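Local coordinates for protein uronate isomerase (Bacillus halodurans C-125, PDB 3HKA) that probably interconverts D-glucuronate and D-fructuronate, as a zinc-containing uronate isomerase of the amidohydrolase superfamily, at residues P21-H26 with V137-M142; M25-F30 with Q352-R357; R164-L169 with D216-A221. All coordinates share one frame; numbering follows the deposited sequence.

Interaction 1 (P21-H26 with V137-M142); sequences PVTDMH and VSDVVM. With ZN (zinc ion), chain F; FIX (D-fructuronic acid), chain D.
Val22 and Val137 begin a short parallel strand pair that a beta bulge interrupts at once. The inserted residue is Ser138: Val22 O accepts its amide N at 2.9 Å and, weakly, that of Asp139, after which Thr23 pairs with Asp139 and Asp24 with Val140. Regular bonding then resumes, with Asp24 N giving to Asp139 O (2.8 Å, 165° at the hydrogen) and Asp24 O receiving Val141 N. A water extends the link past the strands, accepting a hydrogen bond from His26 ND1 at 2.7 Å and donating one to Met142 O.

Among the close-packing contacts, Val141 fits snugly: CG2 presses on Met25 CA at 3.4 Å, tighter than usual, while the CG1 methyl lies against the carbonyl Met25 O. Ser138 CB rests on Pro21 CB at 4.0 Å.

Ser138 OG sits between its own backbone N and carbonyl carbon (chi1 68°), from where it donates to Asp139 OD2 (2.9 Å), on the anti side but well out of the carboxylate plane. Without the hydroxyl, as with an alanine here, Asp139 OD2 would probably lose this donor and the carboxylate would be freer to turn.

The pairing is consistent with the first two strands of an amidohydrolase beta/alpha barrel, delivering His26 to the zinc. Trp366 of helix 361-386 packs on Val22 and Val137, Phe408 of helix 393-412 covers Thr23, Met25 and Val141, and strand 165-166 continues the sheet beyond 137-141.

Interaction 2 (M25-F30 with Q352-R357); sequences MHTHLF and QHSDAR. With ZN (zinc ion), chain F; FIX (D-fructuronic acid), chain D.
His26 holds CG anti to its backbone N (chi1 176°) and His28 holds CG anti to its carbonyl carbon (chi1 -70°), which brings both NE2 atoms to one zinc beside Asp355 OD1. His28 NE2 and Asp355 OD1 each lie 2.1 Å from the metal. The His28 ring is nearly coplanar with the carboxylate, whereas the His26 ring stands almost perpendicular to it. D-fructuronate completes five-fold coordination through O1A and O2, chelating the metal. This His-X-His pair with a distant aspartate is the metal signature of the amidohydrolase superfamily.

A second shell steadies the aspartate: His353 NE2 donates to Asp355 OD2 at 2.9 Å, in its own ring plane but from above the carboxylate. Over one face of His28, the guanidinium of Arg357 stacks flat on the ring, centres 4.4 Å apart and planes at 5°. From there Arg357 NH2 reaches the sugar acid at O4 (3.1 Å), and NE adds weak bonds to O4 and O5, so one group both packs on a zinc ligand and grips the bound sugar acid.

The backbones are pinned by Asp355 N to His26 O (2.9 Å) and His28 N to Ala356 O (2.7 Å), while Leu29 CG packs on Ala356 CB at 4.0 Å. Segment 25-30 is the loop that follows strand 22-24. The other loop, 352-357, leads into helix 361-386, whose Leu362 packs against Leu29 and Ser354.

Interaction 3 (R164-L169 with D216-A221); sequences RFHAAL and DPVYMA
Leu169 lies alongside Met220, and Pro217 closes the apolar centre where two neighbouring parallel strands of the beta/alpha barrel meet across a beta-alpha-beta crossover. Leu169 CD2 touches Met220 CG at 4.0 Å, and Leu169 CB approaches Pro217 CB at 4.2 Å. The leucine's CG stands opposite its backbone N (chi1 178°), which sends the branched end along the methionine. Trp211 and Met215 of helix 198-215, part of the crossover, also pack on Leu169.

Next outward, Ala168 CB sits over one face of the Tyr219 ring in a CH-pi contact, 4.1 Å from the centroid and displaced toward the rim. The ring is also held through its hydroxyl: Tyr219 OH is hydrogen-bonded to Met25 O, next in sequence to the zinc ligand His26. Val218 CG1 meets His166 CB at 4.0 Å.

Backbone bonds form the polar edge. Val218 N gives to Ala167 O (2.8 Å, 155° at the hydrogen), Leu169 N makes a weak bond to Tyr219 O, and Ala221 N gives to Leu169 O at 2.9 Å. Pro217 has no amide hydrogen to offer; instead its CA makes a C-H...O contact with Ala167 O. At the outer end, where Asp216 leaves helix 198-215, one water accepts from Ala167 N at 2.7 Å and donates to Asp216 O.

Overall arrangement
From the N terminus, the 21-30 region starts two closures. Interaction 1 joins it to 137-142 across 110 residues that include many helices and no strand; interaction 2 joins the following residues, sharing Met25 and His26, to 352-357 after a much longer loop. Interaction 3 closes a shorter loop after interaction 1 is complete, wholly within the span of interaction 2. Interactions 1 and 3 meet in the same sheet, where Met142 N probably bonds to His166 O, and the tyrosine of interaction 3 meets the residues that interactions 1 and 2 share. Together they tie the early barrel strands to the loop preceding helix 361-386 around the zinc, which both interactions 1 and 2 touch.

Interaction 1 (P21-H26 with V137-M142)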
loop_
_atom_site.group_PDB
_atom_site.type_symbol
_atom_site.label_atom_id
_atom_site.label_comp_id
_atom_site.label_asym_id
_atom_site.label_seq_id
_atom_site.Cartn_x
_atom_site.Cartn_y
_atom_site.Cartn_z
ATOM N N PRO A 21 -20.455 21.812 10.772
ATOM C CA PRO A 21 -21.612 20.929 10.591
ATOM C C PRO A 21 -21.320 19.998 9.423
ATOM O O PRO A 21 -20.894 20.440 8.357
ATOM C CB PRO A 21 -22.747 21.903 10.284
ATOM C CG PRO A 21 -22.348 23.127 11.051
ATOM C CD PRO A 21 -20.870 23.225 10.744
ATOM N N VAL A 22 -21.565 18.712 9.618
ATOM C CA VAL A 22 -21.279 17.732 8.586
ATOM C C VAL A 22 -22.445 17.303 7.711
ATOM O O VAL A 22 -23.568 17.134 8.188
ATOM C CB VAL A 22 -20.686 16.456 9.219
ATOM C CG1 VAL A 22 -20.434 15.397 8.145
ATOM C CG2 VAL A 22 -19.415 16.798 9.972
ATOM N N THR A 23 -22.169 17.154 6.419
ATOM C CA THR A 23 -23.157 16.635 5.486
ATOM C C THR A 23 -22.618 15.228 5.240
ATOM O O THR A 23 -21.546 15.062 4.659
ATOM C CB THR A 23 -23.196 17.401 4.147
ATOM O OG1 THR A 23 -23.925 18.624 4.309
ATOM C CG2 THR A 23 -23.892 16.556 3.080
ATOM N N ASP A 24 -23.344 14.226 5.723
ATOM C CA ASP A 24 -22.947 12.826 5.582
ATOM C C ASP A 24 -23.549 12.327 4.270
ATOM O O ASP A 24 -24.707 11.908 4.238
ATOM C CB ASP A 24 -23.507 12.030 6.762
ATOM C CG ASP A 24 -22.741 10.761 7.025
ATOM O OD1 ASP A 24 -22.195 10.192 6.057
ATOM O OD2 ASP A 24 -22.696 10.332 8.198
ATOM N N MET A 25 -22.763 12.346 3.194
ATOM C CA MET A 25 -23.291 11.967 1.888
ATOM C C MET A 25 -23.558 10.495 1.553
ATOM O O MET A 25 -23.936 10.177 0.426
ATOM C CB MET A 25 -22.474 12.655 0.783
ATOM C CG MET A 25 -20.974 12.498 0.875
ATOM S SD MET A 25 -20.501 10.895 0.279
ATOM C CE MET A 25 -20.942 11.056 -1.465
ATOM N N HIS A 26 -23.369 9.604 2.522
ATOM C CA HIS A 26 -23.708 8.192 2.341
ATOM C C HIS A 26 -23.876 7.458 3.665
ATOM O O HIS A 26 -22.913 7.245 4.401
ATOM C CB HIS A 26 -22.693 7.416 1.497
ATOM C CG HIS A 26 -23.016 5.955 1.407
ATOM N ND1 HIS A 26 -24.226 5.494 0.929
ATOM C CD2 HIS A 26 -22.335 4.860 1.821
ATOM C CE1 HIS A 26 -24.277 4.179 1.056
ATOM N NE2 HIS A 26 -23.143 3.770 1.595
ATOM N N VAL A 137 -23.983 16.770 12.861
ATOM C CA VAL A 137 -24.344 16.435 11.490
ATOM C C VAL A 137 -25.600 17.225 11.147
ATOM O O VAL A 137 -26.627 17.088 11.813
ATOM C CB VAL A 137 -24.635 14.925 11.337
ATOM C CG1 VAL A 137 -25.124 14.628 9.929
ATOM C CG2 VAL A 137 -23.377 14.124 11.647
ATOM N N SER A 138 -25.512 18.055 10.114
ATOM C CA SER A 138 -26.636 18.880 9.693
ATOM C C SER A 138 -27.485 18.204 8.633
ATOM O O SER A 138 -28.697 18.415 8.571
ATOM C CB SER A 138 -26.134 20.213 9.133
ATOM O OG SER A 138 -25.443 20.019 7.910
ATOM N N ASP A 139 -26.848 17.393 7.797
ATOM C CA ASP A 139 -27.554 16.716 6.723
ATOM C C ASP A 139 -27.103 15.274 6.558
ATOM O O ASP A 139 -25.910 14.968 6.639
ATOM C CB ASP A 139 -27.346 17.486 5.421
ATOM C CG ASP A 139 -28.050 18.828 5.424
ATOM O OD1 ASP A 139 -29.262 18.864 5.125
ATOM O OD2 ASP A 139 -27.399 19.842 5.744
ATOM N N VAL A 140 -28.075 14.397 6.328
ATOM C CA VAL A 140 -27.818 12.971 6.158
ATOM C C VAL A 140 -28.362 12.483 4.820
ATOM O O VAL A 140 -29.508 12.769 4.466
ATOM C CB VAL A 140 -28.488 12.159 7.295
ATOM C CG1 VAL A 140 -28.393 10.669 7.015
ATOM C CG2 VAL A 140 -27.818 12.483 8.614
ATOM N N VAL A 141 -27.533 11.761 4.069
ATOM C CA VAL A 141 -27.964 11.220 2.789
ATOM C C VAL A 141 -28.258 9.741 3.023
ATOM O O VAL A 141 -27.415 9.002 3.534
ATOM C CB VAL A 141 -26.870 11.361 1.695
ATOM C CG1 VAL A 141 -27.332 10.693 0.417
ATOM C CG2 VAL A 141 -26.572 12.835 1.435
ATOM N N MET A 142 -29.467 9.322 2.665
ATOM C CA MET A 142 -29.889 7.938 2.849
ATOM C C MET A 142 -29.561 7.070 1.635
ATOM O O MET A 142 -29.094 7.552 0.606
ATOM C CB MET A 142 -31.412 7.867 3.068
ATOM C CG MET A 142 -31.989 8.853 4.075
ATOM S SD MET A 142 -33.797 8.678 4.208
ATOM C CE MET A 142 -34.323 9.627 2.806
HETATM ZN ZN ZN F . -23.033 1.827 2.433
HETATM O O1A FIX D . -23.664 0.842 0.685
HETATM C C1 FIX D . -23.177 -0.309 0.574
HETATM O O1B FIX D . -23.418 -1.114 -0.345
HETATM C C2 FIX D . -22.193 -0.774 1.666
HETATM O O2 FIX D . -21.655 0.373 2.334
HETATM C C3 FIX D . -22.907 -1.719 2.665
HETATM O O3 FIX D . -23.452 -2.837 1.932
HETATM C C4 FIX D . -22.025 -2.324 3.798
HETATM O O4 FIX D . -22.716 -3.408 4.446
HETATM C C5 FIX D . -21.627 -1.283 4.882
HETATM O O5 FIX D . -22.405 -0.384 5.219
HETATM C C6 FIX D . -20.259 -1.367 5.548
HETATM O O6 FIX D . -19.851 -0.104 6.062
HETATM O O HOH W 1 -26.379 6.865 -0.061
#

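Interaction 2 (M25-F30 with Q352-R357)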
loop_
_atom_site.group_PDB
_atom_site.type_symbol
_atom_site.label_atom_id
_atom_site.label_comp_id
_atom_site.label_asym_id
_atom_site.label_seq_id
_atom_site.Cartn_x
_atom_site.Cartn_y
_atom_site.Cartn_z
ATOM N N MET A 25 -22.763 12.346 3.194
ATOM C CA MET A 25 -23.291 11.967 1.888
ATOM C C MET A 25 -23.558 10.495 1.553
ATOM O O MET A 25 -23.936 10.177 0.426
ATOM C CB MET A 25 -22.474 12.655 0.783
ATOM C CG MET A 25 -20.974 12.498 0.875
ATOM S SD MET A 25 -20.501 10.895 0.279
ATOM C CE MET A 25 -20.942 11.056 -1.465
ATOM N N HIS A 26 -23.369 9.604 2.522
ATOM C CA HIS A 26 -23.708 8.192 2.341
ATOM C C HIS A 26 -23.876 7.458 3.665
ATOM O O HIS A 26 -22.913 7.245 4.401
ATOM C CB HIS A 26 -22.693 7.416 1.497
ATOM C CG HIS A 26 -23.016 5.955 1.407
ATOM N ND1 HIS A 26 -24.226 5.494 0.929
ATOM C CD2 HIS A 26 -22.335 4.860 1.821
ATOM C CE1 HIS A 26 -24.277 4.179 1.056
ATOM N NE2 HIS A 26 -23.143 3.770 1.595
ATOM N N THR A 27 -25.113 7.073 3.959
ATOM C CA THR A 27 -25.412 6.340 5.182
ATOM C C THR A 27 -26.523 5.362 4.863
ATOM O O THR A 27 -27.066 5.349 3.755
ATOM C CB THR A 27 -25.949 7.251 6.311
ATOM O OG1 THR A 27 -27.341 7.521 6.082
ATOM C CG2 THR A 27 -25.175 8.561 6.362
ATOM N N HIS A 28 -26.856 4.548 5.853
ATOM C CA HIS A 28 -27.924 3.581 5.732
ATOM C C HIS A 28 -28.936 3.905 6.827
ATOM O O HIS A 28 -29.496 3.018 7.467
ATOM C CB HIS A 28 -27.364 2.170 5.881
ATOM C CG HIS A 28 -26.528 1.742 4.715
ATOM N ND1 HIS A 28 -27.070 1.194 3.573
ATOM C CD2 HIS A 28 -25.198 1.854 4.482
ATOM C CE1 HIS A 28 -26.112 0.987 2.688
ATOM N NE2 HIS A 28 -24.967 1.378 3.215
ATOM N N LEU A 29 -29.138 5.203 7.041
ATOM C CA LEU A 29 -30.094 5.690 8.029
ATOM C C LEU A 29 -31.314 6.181 7.260
ATOM O O LEU A 29 -31.232 6.433 6.058
ATOM C CB LEU A 29 -29.502 6.853 8.829
ATOM C CG LEU A 29 -28.205 6.600 9.596
ATOM C CD1 LEU A 29 -27.790 7.879 10.317
ATOM C CD2 LEU A 29 -28.401 5.460 10.584
ATOM N N PHE A 30 -32.442 6.315 7.949
ATOM C CA PHE A 30 -33.673 6.779 7.317
ATOM C C PHE A 30 -34.339 7.828 8.192
ATOM O O PHE A 30 -34.109 7.872 9.399
ATOM C CB PHE A 30 -34.647 5.618 7.128
ATOM C CG PHE A 30 -34.158 4.561 6.189
ATOM C CD1 PHE A 30 -34.417 4.649 4.824
ATOM C CD2 PHE A 30 -33.442 3.470 6.667
ATOM C CE1 PHE A 30 -33.972 3.662 3.949
ATOM C CE2 PHE A 30 -32.989 2.476 5.795
ATOM C CZ PHE A 30 -33.257 2.576 4.433
ATOM N N GLN A 352 -14.712 11.939 3.733
ATOM C CA GLN A 352 -15.398 10.887 4.465
ATOM C C GLN A 352 -16.916 10.908 4.496
ATOM O O GLN A 352 -17.557 11.929 4.235
ATOM C CB GLN A 352 -14.874 10.895 5.908
ATOM C CG GLN A 352 -15.367 9.766 6.792
ATOM C CD GLN A 352 -14.828 8.424 6.356
ATOM O OE1 GLN A 352 -15.028 8.006 5.216
ATOM N NE2 GLN A 352 -14.139 7.739 7.264
ATOM N N HIS A 353 -17.468 9.739 4.810
ATOM C CA HIS A 353 -18.900 9.526 4.985
ATOM C C HIS A 353 -18.952 8.482 6.104
ATOM O O HIS A 353 -17.966 7.775 6.338
ATOM C CB HIS A 353 -19.573 9.012 3.704
ATOM C CG HIS A 353 -19.163 7.629 3.300
ATOM N ND1 HIS A 353 -18.078 7.378 2.486
ATOM C CD2 HIS A 353 -19.715 6.423 3.574
ATOM C CE1 HIS A 353 -17.980 6.078 2.275
ATOM N NE2 HIS A 353 -18.961 5.476 2.924
ATOM N N SER A 354 -20.074 8.381 6.808
ATOM C CA SER A 354 -20.156 7.435 7.925
ATOM C C SER A 354 -20.634 6.031 7.575
ATOM O O SER A 354 -20.214 5.060 8.198
ATOM C CB SER A 354 -21.069 7.990 9.016
ATOM O OG SER A 354 -22.422 7.962 8.592
ATOM N N ASP A 355 -21.523 5.928 6.594
ATOM C CA ASP A 355 -22.074 4.631 6.207
ATOM C C ASP A 355 -22.839 4.073 7.401
ATOM O O ASP A 355 -23.038 2.863 7.516
ATOM C CB ASP A 355 -20.956 3.654 5.839
ATOM C CG ASP A 355 -21.164 3.025 4.483
ATOM O OD1 ASP A 355 -22.287 2.548 4.214
ATOM O OD2 ASP A 355 -20.203 3.008 3.687
ATOM N N ALA A 356 -23.266 4.965 8.289
ATOM C CA ALA A 356 -23.978 4.562 9.491
ATOM C C ALA A 356 -25.205 3.720 9.189
ATOM O O ALA A 356 -26.020 4.071 8.336
ATOM C CB ALA A 356 -24.378 5.795 10.305
ATOM N N ARG A 357 -25.311 2.595 9.887
ATOM C CA ARG A 357 -26.444 1.690 9.755
ATOM C C ARG A 357 -27.285 1.838 11.019
ATOM O O ARG A 357 -28.488 1.580 11.017
ATOM C CB ARG A 357 -25.962 0.246 9.610
ATOM C CG ARG A 357 -25.610 -0.141 8.184
ATOM C CD ARG A 357 -25.028 -1.549 8.116
ATOM N NE ARG A 357 -24.897 -2.020 6.738
ATOM C CZ ARG A 357 -25.923 -2.357 5.963
ATOM N NH1 ARG A 357 -27.162 -2.275 6.430
ATOM N NH2 ARG A 357 -25.714 -2.777 4.723
HETATM ZN ZN ZN F . -23.033 1.827 2.433
HETATM O O1A FIX D . -23.664 0.842 0.685
HETATM C C1 FIX D . -23.177 -0.309 0.574
HETATM O O1B FIX D . -23.418 -1.114 -0.345
HETATM C C2 FIX D . -22.193 -0.774 1.666
HETATM O O2 FIX D . -21.655 0.373 2.334
HETATM C C3 FIX D . -22.907 -1.719 2.665
HETATM O O3 FIX D . -23.452 -2.837 1.932
HETATM C C4 FIX D . -22.025 -2.324 3.798
HETATM O O4 FIX D . -22.716 -3.408 4.446
HETATM C C5 FIX D . -21.627 -1.283 4.882
HETATM O O5 FIX D . -22.405 -0.384 5.219
HETATM C C6 FIX D . -20.259 -1.367 5.548
HETATM O O6 FIX D . -19.851 -0.104 6.062
HETATM O O HOH W 2 -19.894 13.109 3.699
HETATM O O HOH W 3 -31.063 2.644 10.143
HETATM O O HOH W 4 -29.635 0.479 8.809
#

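Interaction 3 (R164-L169 with D216-A221)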
loop_
_atom_site.group_PDB
_atom_site.type_symbol
_atom_site.label_atom_id
_atom_site.label_comp_id
_atom_site.label_asym_id
_atom_site.label_seq_id
_atom_site.Cartn_x
_atom_site.Cartn_y
_atom_site.Cartn_z
ATOM N N ARG A 164 -33.775 17.231 6.998
ATOM C CA ARG A 164 -32.408 16.838 7.330
ATOM C C ARG A 164 -31.966 15.560 6.615
ATOM O O ARG A 164 -30.780 15.228 6.602
ATOM C CB ARG A 164 -32.275 16.644 8.841
ATOM C CG ARG A 164 -32.471 17.918 9.649
ATOM C CD ARG A 164 -32.606 17.595 11.125
ATOM N NE ARG A 164 -33.715 16.674 11.357
ATOM C CZ ARG A 164 -34.028 16.162 12.541
ATOM N NH1 ARG A 164 -33.314 16.478 13.613
ATOM N NH2 ARG A 164 -35.052 15.326 12.651
ATOM N N PHE A 165 -32.919 14.850 6.016
ATOM C CA PHE A 165 -32.616 13.601 5.315
ATOM C C PHE A 165 -32.865 13.705 3.818
ATOM O O PHE A 165 -33.943 14.113 3.385
ATOM C CB PHE A 165 -33.455 12.458 5.896
ATOM C CG PHE A 165 -33.097 12.106 7.310
ATOM C CD1 PHE A 165 -32.335 10.975 7.588
ATOM C CD2 PHE A 165 -33.503 12.919 8.368
ATOM C CE1 PHE A 165 -31.978 10.657 8.898
ATOM C CE2 PHE A 165 -33.153 12.612 9.686
ATOM C CZ PHE A 165 -32.389 11.479 9.952
ATOM N N HIS A 166 -31.861 13.319 3.034
ATOM C CA HIS A 166 -31.963 13.378 1.583
ATOM C C HIS A 166 -31.951 11.994 0.961
ATOM O O HIS A 166 -31.304 11.073 1.463
ATOM C CB HIS A 166 -30.820 14.217 1.009
ATOM C CG HIS A 166 -30.717 15.577 1.622
ATOM N ND1 HIS A 166 -30.132 15.794 2.851
ATOM C CD2 HIS A 166 -31.182 16.777 1.207
ATOM C CE1 HIS A 166 -30.245 17.072 3.167
ATOM N NE2 HIS A 166 -30.877 17.689 2.187
ATOM N N ALA A 167 -32.677 11.856 -0.140
ATOM C CA ALA A 167 -32.772 10.582 -0.826
ATOM C C ALA A 167 -31.664 10.377 -1.853
ATOM O O ALA A 167 -31.154 11.328 -2.446
ATOM C CB ALA A 167 -34.131 10.465 -1.501
ATOM N N ALA A 168 -31.292 9.116 -2.035
ATOM C CA ALA A 168 -30.287 8.717 -3.009
ATOM C C ALA A 168 -30.854 7.429 -3.582
ATOM O O ALA A 168 -31.036 6.452 -2.854
ATOM C CB ALA A 168 -28.942 8.458 -2.332
ATOM N N LEU A 169 -31.151 7.436 -4.877
ATOM C CA LEU A 169 -31.728 6.272 -5.544
ATOM C C LEU A 169 -30.739 5.113 -5.749
ATOM O O LEU A 169 -29.943 5.125 -6.685
ATOM C CB LEU A 169 -32.320 6.711 -6.888
ATOM C CG LEU A 169 -32.946 5.651 -7.796
ATOM C CD1 LEU A 169 -33.998 4.862 -7.033
ATOM C CD2 LEU A 169 -33.561 6.334 -9.009
ATOM N N ASP A 216 -36.592 12.654 -5.509
ATOM C CA ASP A 216 -35.815 13.881 -5.684
ATOM C C ASP A 216 -34.443 13.589 -5.065
ATOM O O ASP A 216 -33.952 14.328 -4.205
ATOM C CB ASP A 216 -36.496 15.052 -4.966
ATOM C CG ASP A 216 -35.748 16.355 -5.145
ATOM O OD1 ASP A 216 -35.201 16.578 -6.247
ATOM O OD2 ASP A 216 -35.711 17.159 -4.190
ATOM N N PRO A 217 -33.802 12.496 -5.511
ATOM C CA PRO A 217 -32.490 12.073 -5.009
ATOM C C PRO A 217 -31.355 13.012 -5.365
ATOM O O PRO A 217 -31.375 13.646 -6.415
ATOM C CB PRO A 217 -32.309 10.709 -5.656
ATOM C CG PRO A 217 -32.875 10.954 -7.020
ATOM C CD PRO A 217 -34.160 11.722 -6.718
ATOM N N VAL A 218 -30.363 13.090 -4.484
ATOM C CA VAL A 218 -29.203 13.928 -4.737
ATOM C C VAL A 218 -28.287 13.213 -5.740
ATOM O O VAL A 218 -27.437 13.834 -6.381
ATOM C CB VAL A 218 -28.451 14.242 -3.427
ATOM C CG1 VAL A 218 -29.302 15.169 -2.572
ATOM C CG2 VAL A 218 -28.152 12.961 -2.659
ATOM N N TYR A 219 -28.475 11.902 -5.874
ATOM C CA TYR A 219 -27.707 11.098 -6.822
ATOM C C TYR A 219 -28.243 9.674 -6.903
ATOM O O TYR A 219 -28.998 9.236 -6.033
ATOM C CB TYR A 219 -26.201 11.087 -6.455
ATOM C CG TYR A 219 -25.812 10.432 -5.134
ATOM C CD1 TYR A 219 -25.910 9.048 -4.952
ATOM C CD2 TYR A 219 -25.310 11.195 -4.078
ATOM C CE1 TYR A 219 -25.514 8.444 -3.752
ATOM C CE2 TYR A 219 -24.913 10.601 -2.877
ATOM C CZ TYR A 219 -25.017 9.226 -2.721
ATOM O OH TYR A 219 -24.626 8.641 -1.531
ATOM N N MET A 220 -27.892 8.975 -7.977
ATOM C CA MET A 220 -28.275 7.580 -8.149
ATOM C C MET A 220 -27.012 6.806 -7.791
ATOM O O MET A 220 -25.905 7.275 -8.060
ATOM C CB MET A 220 -28.695 7.304 -9.592
ATOM C CG MET A 220 -30.046 7.911 -9.955
ATOM S SD MET A 220 -30.618 7.471 -11.602
ATOM C CE MET A 220 -29.794 8.747 -12.606
ATOM N N ALA A 221 -27.159 5.633 -7.185
ATOM C CA ALA A 221 -25.987 4.873 -6.770
ATOM C C ALA A 221 -26.051 3.369 -7.005
ATOM O O ALA A 221 -27.128 2.790 -7.190
ATOM C CB ALA A 221 -25.714 5.143 -5.300
HETATM O O HOH W 5 -33.650 14.156 -1.275
#